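Uncharacterized conserved protein (Idiomarina loihiensis, PDB 2QSD) is of unknown function, a DUF1543-family protein built mainly of antiparallel beta-sheets with two short helices, which forms an assembly of two chains in the crystal. Local coordinates at residues P81-G92 / H103-A116. Numbering follows the deposited sequence.
Sequences PEEKRLYFVNFG and HDFTVVVADSPQSA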
loop_
_atom_site.group_PDB
_atom_site.type_symbol
_atom_site.label_atom_id
_atom_site.label_comp_id
_atom_site.label_asym_id
_atom_site.label_seq_id
_atom_site.Cartn_x
_atom_site.Cartn_y
_atom_site.Cartn_z
ATOM N N PRO A 81 33.260 13.405 7.638
ATOM C CA PRO A 81 32.652 12.270 8.330
ATOM C C PRO A 81 31.548 12.712 9.289
ATOM O O PRO A 81 31.777 13.567 10.149
ATOM C CB PRO A 81 33.828 11.646 9.098
ATOM C CG PRO A 81 34.903 12.692 9.108
ATOM C CD PRO A 81 34.716 13.467 7.847
ATOM N N GLU A 82 30.360 12.130 9.130
ATOM C CA GLU A 82 29.194 12.482 9.942
ATOM C C GLU A 82 28.939 11.446 11.034
ATOM O O GLU A 82 28.877 10.246 10.755
ATOM C CB GLU A 82 27.950 12.617 9.055
ATOM C CG GLU A 82 27.906 13.874 8.195
ATOM C CD GLU A 82 27.266 15.059 8.901
ATOM O OE1 GLU A 82 27.961 16.079 9.090
ATOM O OE2 GLU A 82 26.071 14.977 9.262
ATOM N N GLU A 83 28.788 11.910 12.274
ATOM C CA GLU A 83 28.502 11.002 13.390
ATOM C C GLU A 83 27.012 10.656 13.520
ATOM O O GLU A 83 26.667 9.537 13.910
ATOM C CB GLU A 83 29.089 11.512 14.719
ATOM C CG GLU A 83 28.641 12.906 15.167
ATOM C CD GLU A 83 28.939 13.188 16.638
ATOM O OE1 GLU A 83 29.892 12.599 17.195
ATOM O OE2 GLU A 83 28.216 14.008 17.241
ATOM N N LYS A 84 26.139 11.607 13.187
ATOM C CA LYS A 84 24.690 11.378 13.217
ATOM C C LYS A 84 24.061 11.527 11.835
ATOM O O LYS A 84 24.501 12.341 11.014
ATOM C CB LYS A 84 23.996 12.281 14.245
ATOM C CG LYS A 84 24.364 11.945 15.683
ATOM C CD LYS A 84 23.366 12.475 16.693
ATOM C CE LYS A 84 23.714 11.975 18.092
ATOM N NZ LYS A 84 22.600 12.147 19.065
ATOM N N ARG A 85 23.035 10.721 11.585
ATOM C CA ARG A 85 22.423 10.641 10.268
ATOM C C ARG A 85 20.906 10.594 10.310
ATOM O O ARG A 85 20.292 10.273 11.335
ATOM C CB ARG A 85 22.965 9.432 9.495
ATOM C CG ARG A 85 24.213 9.730 8.683
ATOM C CD ARG A 85 24.964 8.464 8.315
ATOM N NE ARG A 85 25.658 7.888 9.467
ATOM C CZ ARG A 85 26.471 6.835 9.415
ATOM N NH1 ARG A 85 27.052 6.395 10.524
ATOM N NH2 ARG A 85 26.709 6.220 8.262
ATOM N N LEU A 86 20.316 10.921 9.168
ATOM C CA LEU A 86 18.881 10.878 8.976
ATOM C C LEU A 86 18.429 9.437 8.722
ATOM O O LEU A 86 18.943 8.757 7.825
ATOM C CB LEU A 86 18.524 11.764 7.786
ATOM C CG LEU A 86 17.173 12.459 7.742
ATOM C CD1 LEU A 86 17.004 13.391 8.928
ATOM C CD2 LEU A 86 17.084 13.228 6.446
ATOM N N TYR A 87 17.478 8.969 9.521
ATOM C CA TYR A 87 16.940 7.635 9.346
ATOM C C TYR A 87 15.434 7.668 9.170
ATOM O O TYR A 87 14.718 8.325 9.927
ATOM C CB TYR A 87 17.301 6.727 10.520
ATOM C CG TYR A 87 18.741 6.259 10.537
ATOM C CD1 TYR A 87 19.702 6.931 11.294
ATOM C CD2 TYR A 87 19.143 5.137 9.806
ATOM C CE1 TYR A 87 21.030 6.506 11.319
ATOM C CE2 TYR A 87 20.471 4.703 9.827
ATOM C CZ TYR A 87 21.407 5.393 10.588
ATOM O OH TYR A 87 22.721 4.978 10.616
ATOM N N PHE A 88 14.975 6.942 8.156
ATOM C CA PHE A 88 13.564 6.754 7.869
ATOM C C PHE A 88 13.144 5.379 8.383
ATOM O O PHE A 88 13.732 4.371 7.997
ATOM C CB PHE A 88 13.357 6.847 6.358
ATOM C CG PHE A 88 11.983 6.465 5.904
ATOM C CD1 PHE A 88 10.896 7.296 6.164
ATOM C CD2 PHE A 88 11.778 5.281 5.198
ATOM C CE1 PHE A 88 9.629 6.957 5.735
ATOM C CE2 PHE A 88 10.509 4.930 4.766
ATOM C CZ PHE A 88 9.430 5.774 5.037
ATOM N N VAL A 89 12.132 5.341 9.248
ATOM C CA VAL A 89 11.716 4.093 9.888
ATOM C C VAL A 89 10.280 3.716 9.524
ATOM O O VAL A 89 9.332 4.436 9.853
ATOM C CB VAL A 89 11.872 4.147 11.439
ATOM C CG1 VAL A 89 11.352 2.866 12.086
ATOM C CG2 VAL A 89 13.327 4.374 11.835
ATOM N N ASN A 90 10.142 2.574 8.852
ATOM C CA ASN A 90 8.850 2.029 8.444
ATOM C C ASN A 90 8.321 1.030 9.475
ATOM O O ASN A 90 8.974 0.023 9.752
ATOM C CB ASN A 90 8.986 1.368 7.063
ATOM C CG ASN A 90 7.698 0.701 6.589
ATOM O OD1 ASN A 90 7.719 -0.442 6.128
ATOM N ND2 ASN A 90 6.574 1.413 6.694
ATOM N N PHE A 91 7.147 1.322 10.039
ATOM C CA PHE A 91 6.505 0.442 11.026
ATOM C C PHE A 91 5.732 -0.700 10.363
ATOM O O PHE A 91 5.096 -0.512 9.321
ATOM C CB PHE A 91 5.550 1.225 11.941
ATOM C CG PHE A 91 6.237 2.151 12.917
ATOM C CD1 PHE A 91 7.006 1.647 13.964
ATOM C CD2 PHE A 91 6.079 3.531 12.811
ATOM C CE1 PHE A 91 7.630 2.506 14.872
ATOM C CE2 PHE A 91 6.695 4.400 13.714
ATOM C CZ PHE A 91 7.472 3.886 14.746
ATOM N N GLY A 92 5.779 -1.875 10.988
ATOM C CA GLY A 92 5.078 -3.059 10.490
ATOM C C GLY A 92 3.662 -3.173 11.022
ATOM O O GLY A 92 3.450 -3.404 12.214
ATOM N N HIS A 103 1.272 8.432 9.877
ATOM C CA HIS A 103 1.184 7.699 11.141
ATOM C C HIS A 103 1.961 6.381 11.099
ATOM O O HIS A 103 2.510 5.944 12.114
ATOM C CB HIS A 103 -0.287 7.454 11.501
ATOM C CG HIS A 103 -0.510 6.993 12.912
ATOM N ND1 HIS A 103 -1.338 5.937 13.227
ATOM C CD2 HIS A 103 -0.018 7.448 14.090
ATOM C CE1 HIS A 103 -1.348 5.762 14.536
ATOM N NE2 HIS A 103 -0.554 6.663 15.083
ATOM N N ASP A 104 2.020 5.769 9.917
ATOM C CA ASP A 104 2.671 4.466 9.732
ATOM C C ASP A 104 4.207 4.505 9.655
ATOM O O ASP A 104 4.848 3.456 9.531
ATOM C CB ASP A 104 2.086 3.734 8.508
ATOM C CG ASP A 104 2.220 4.534 7.215
ATOM O OD1 ASP A 104 1.682 5.661 7.138
ATOM O OD2 ASP A 104 2.849 4.022 6.262
ATOM N N PHE A 105 4.791 5.702 9.718
ATOM C CA PHE A 105 6.248 5.861 9.679
ATOM C C PHE A 105 6.718 7.125 10.388
ATOM O O PHE A 105 5.906 7.975 10.764
ATOM C CB PHE A 105 6.772 5.848 8.231
ATOM C CG PHE A 105 6.325 7.020 7.401
ATOM C CD1 PHE A 105 5.232 6.900 6.552
ATOM C CD2 PHE A 105 7.001 8.238 7.456
ATOM C CE1 PHE A 105 4.816 7.973 5.782
ATOM C CE2 PHE A 105 6.591 9.313 6.695
ATOM C CZ PHE A 105 5.502 9.178 5.850
ATOM N N THR A 106 8.037 7.244 10.540
ATOM C CA THR A 106 8.671 8.473 11.022
ATOM C C THR A 106 10.082 8.663 10.452
ATOM O O THR A 106 10.650 7.752 9.844
ATOM C CB THR A 106 8.711 8.546 12.573
ATOM O OG1 THR A 106 9.083 9.869 12.982
ATOM C CG2 THR A 106 9.704 7.551 13.145
ATOM N N VAL A 107 10.620 9.867 10.638
ATOM C CA VAL A 107 12.015 10.162 10.348
ATOM C C VAL A 107 12.665 10.624 11.647
ATOM O O VAL A 107 12.104 11.454 12.364
ATOM C CB VAL A 107 12.167 11.236 9.239
ATOM C CG1 VAL A 107 13.639 11.532 8.962
ATOM C CG2 VAL A 107 11.479 10.787 7.943
ATOM N N VAL A 108 13.825 10.055 11.968
ATOM C CA VAL A 108 14.570 10.401 13.184
ATOM C C VAL A 108 16.050 10.635 12.884
ATOM O O VAL A 108 16.548 10.253 11.821
ATOM C CB VAL A 108 14.465 9.306 14.301
ATOM C CG1 VAL A 108 13.040 9.178 14.845
ATOM C CG2 VAL A 108 15.012 7.953 13.822
ATOM N N VAL A 109 16.747 11.257 13.832
ATOM C CA VAL A 109 18.191 11.457 13.736
ATOM C C VAL A 109 18.896 10.530 14.727
ATOM O O VAL A 109 18.618 10.567 15.930
ATOM C CB VAL A 109 18.578 12.936 13.983
ATOM C CG1 VAL A 109 20.089 13.101 14.066
ATOM C CG2 VAL A 109 18.014 13.815 12.884
ATOM N N ALA A 110 19.788 9.688 14.213
ATOM C CA ALA A 110 20.514 8.731 15.054
ATOM C C ALA A 110 21.905 8.419 14.513
ATOM O O ALA A 110 22.227 8.767 13.372
ATOM C CB ALA A 110 19.710 7.455 15.220
ATOM N N ASP A 111 22.727 7.771 15.338
ATOM C CA ASP A 111 24.088 7.391 14.937
ATOM C C ASP A 111 24.143 6.012 14.272
ATOM O O ASP A 111 24.956 5.778 13.375
ATOM C CB ASP A 111 25.075 7.483 16.115
ATOM C CG ASP A 111 24.564 6.810 17.390
ATOM O OD1 ASP A 111 25.211 6.987 18.444
ATOM O OD2 ASP A 111 23.530 6.109 17.358
ATOM N N SER A 112 23.262 5.117 14.710
ATOM C CA SER A 112 23.214 3.746 14.214
ATOM C C SER A 112 21.777 3.364 13.857
ATOM O O SER A 112 20.841 3.914 14.442
ATOM C CB SER A 112 23.747 2.789 15.285
ATOM O OG SER A 112 22.774 2.564 16.293
ATOM N N PRO A 113 21.596 2.426 12.899
ATOM C CA PRO A 113 20.276 1.846 12.599
ATOM C C PRO A 113 19.572 1.207 13.798
ATOM O O PRO A 113 18.342 1.185 13.841
ATOM C CB PRO A 113 20.596 0.777 11.551
ATOM C CG PRO A 113 21.837 1.257 10.896
ATOM C CD PRO A 113 22.633 1.885 11.997
ATOM N N GLN A 114 20.348 0.698 14.755
ATOM C CA GLN A 114 19.818 0.086 15.978
ATOM C C GLN A 114 19.140 1.121 16.880
ATOM O O GLN A 114 18.010 0.919 17.326
ATOM C CB GLN A 114 20.938 -0.622 16.754
ATOM C CG GLN A 114 21.826 -1.543 15.914
ATOM C CD GLN A 114 21.219 -2.921 15.682
ATOM O OE1 GLN A 114 20.414 -3.406 16.478
ATOM N NE2 GLN A 114 21.619 -3.562 14.588
ATOM N N SER A 115 19.838 2.229 17.132
ATOM C CA SER A 115 19.322 3.319 17.964
ATOM C C SER A 115 18.210 4.105 17.266
ATOM O O SER A 115 17.335 4.675 17.927
ATOM C CB SER A 115 20.451 4.266 18.373
ATOM O OG SER A 115 21.088 4.809 17.233
ATOM N N ALA A 116 18.260 4.130 15.935
ATOM C CA ALA A 116 17.211 4.730 15.118
ATOM C C ALA A 116 15.871 4.052 15.372
ATOM O O ALA A 116 14.868 4.726 15.630
ATOM C CB ALA A 116 17.580 4.649 13.649
HETATM O O HOH W 1 19.763 10.367 18.984
#
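Tyr-87 lies under the first turn of the helix that follows strand 105-110. Its CG is anti to the carbonyl carbon (chi1 -75°), which slides the ring beneath Ala-116, whose CB makes an off-centre CH-pi contact 4.1 Å from the Tyr-87 ring centroid. Farther out, Tyr-87 CE2 meets Pro-113 CG at 3.9 Å, Ser-112 O sits over the rim of one face, and Ala-110 O lies at the edge in the ring plane, 3.3 Å from Tyr-87 CE1. With an alanine here, the Ala-116 methyl and the Pro-113 ring would probably lose their support, opening a gap between helix and sheet. Strands 85-90 and 105-110 pair antiparallel, with strand 85-90 central in a three-stranded sheet and strand 145-148 on its other side; helix 113-122 packs over the face bearing Tyr-87, Val-89 and Thr-106. Tyr-87 N donates to Val-108 O and Val-108 N to Tyr-87 O, both at 2.8 Å. On the opposite face Phe-88, CG anti to its N (chi1 171°), directs CE1 to within 3.4 Å of Phe-105 CD2, the ring planes inclined at 54°; Phe-31 meets Phe-88 edge-to-face. Leu-86 CD1 rests on Val-107 CG1 at 3.8 Å and also reaches Val-109 CG2, while Val-157 and Leu-159 pack against Leu-86.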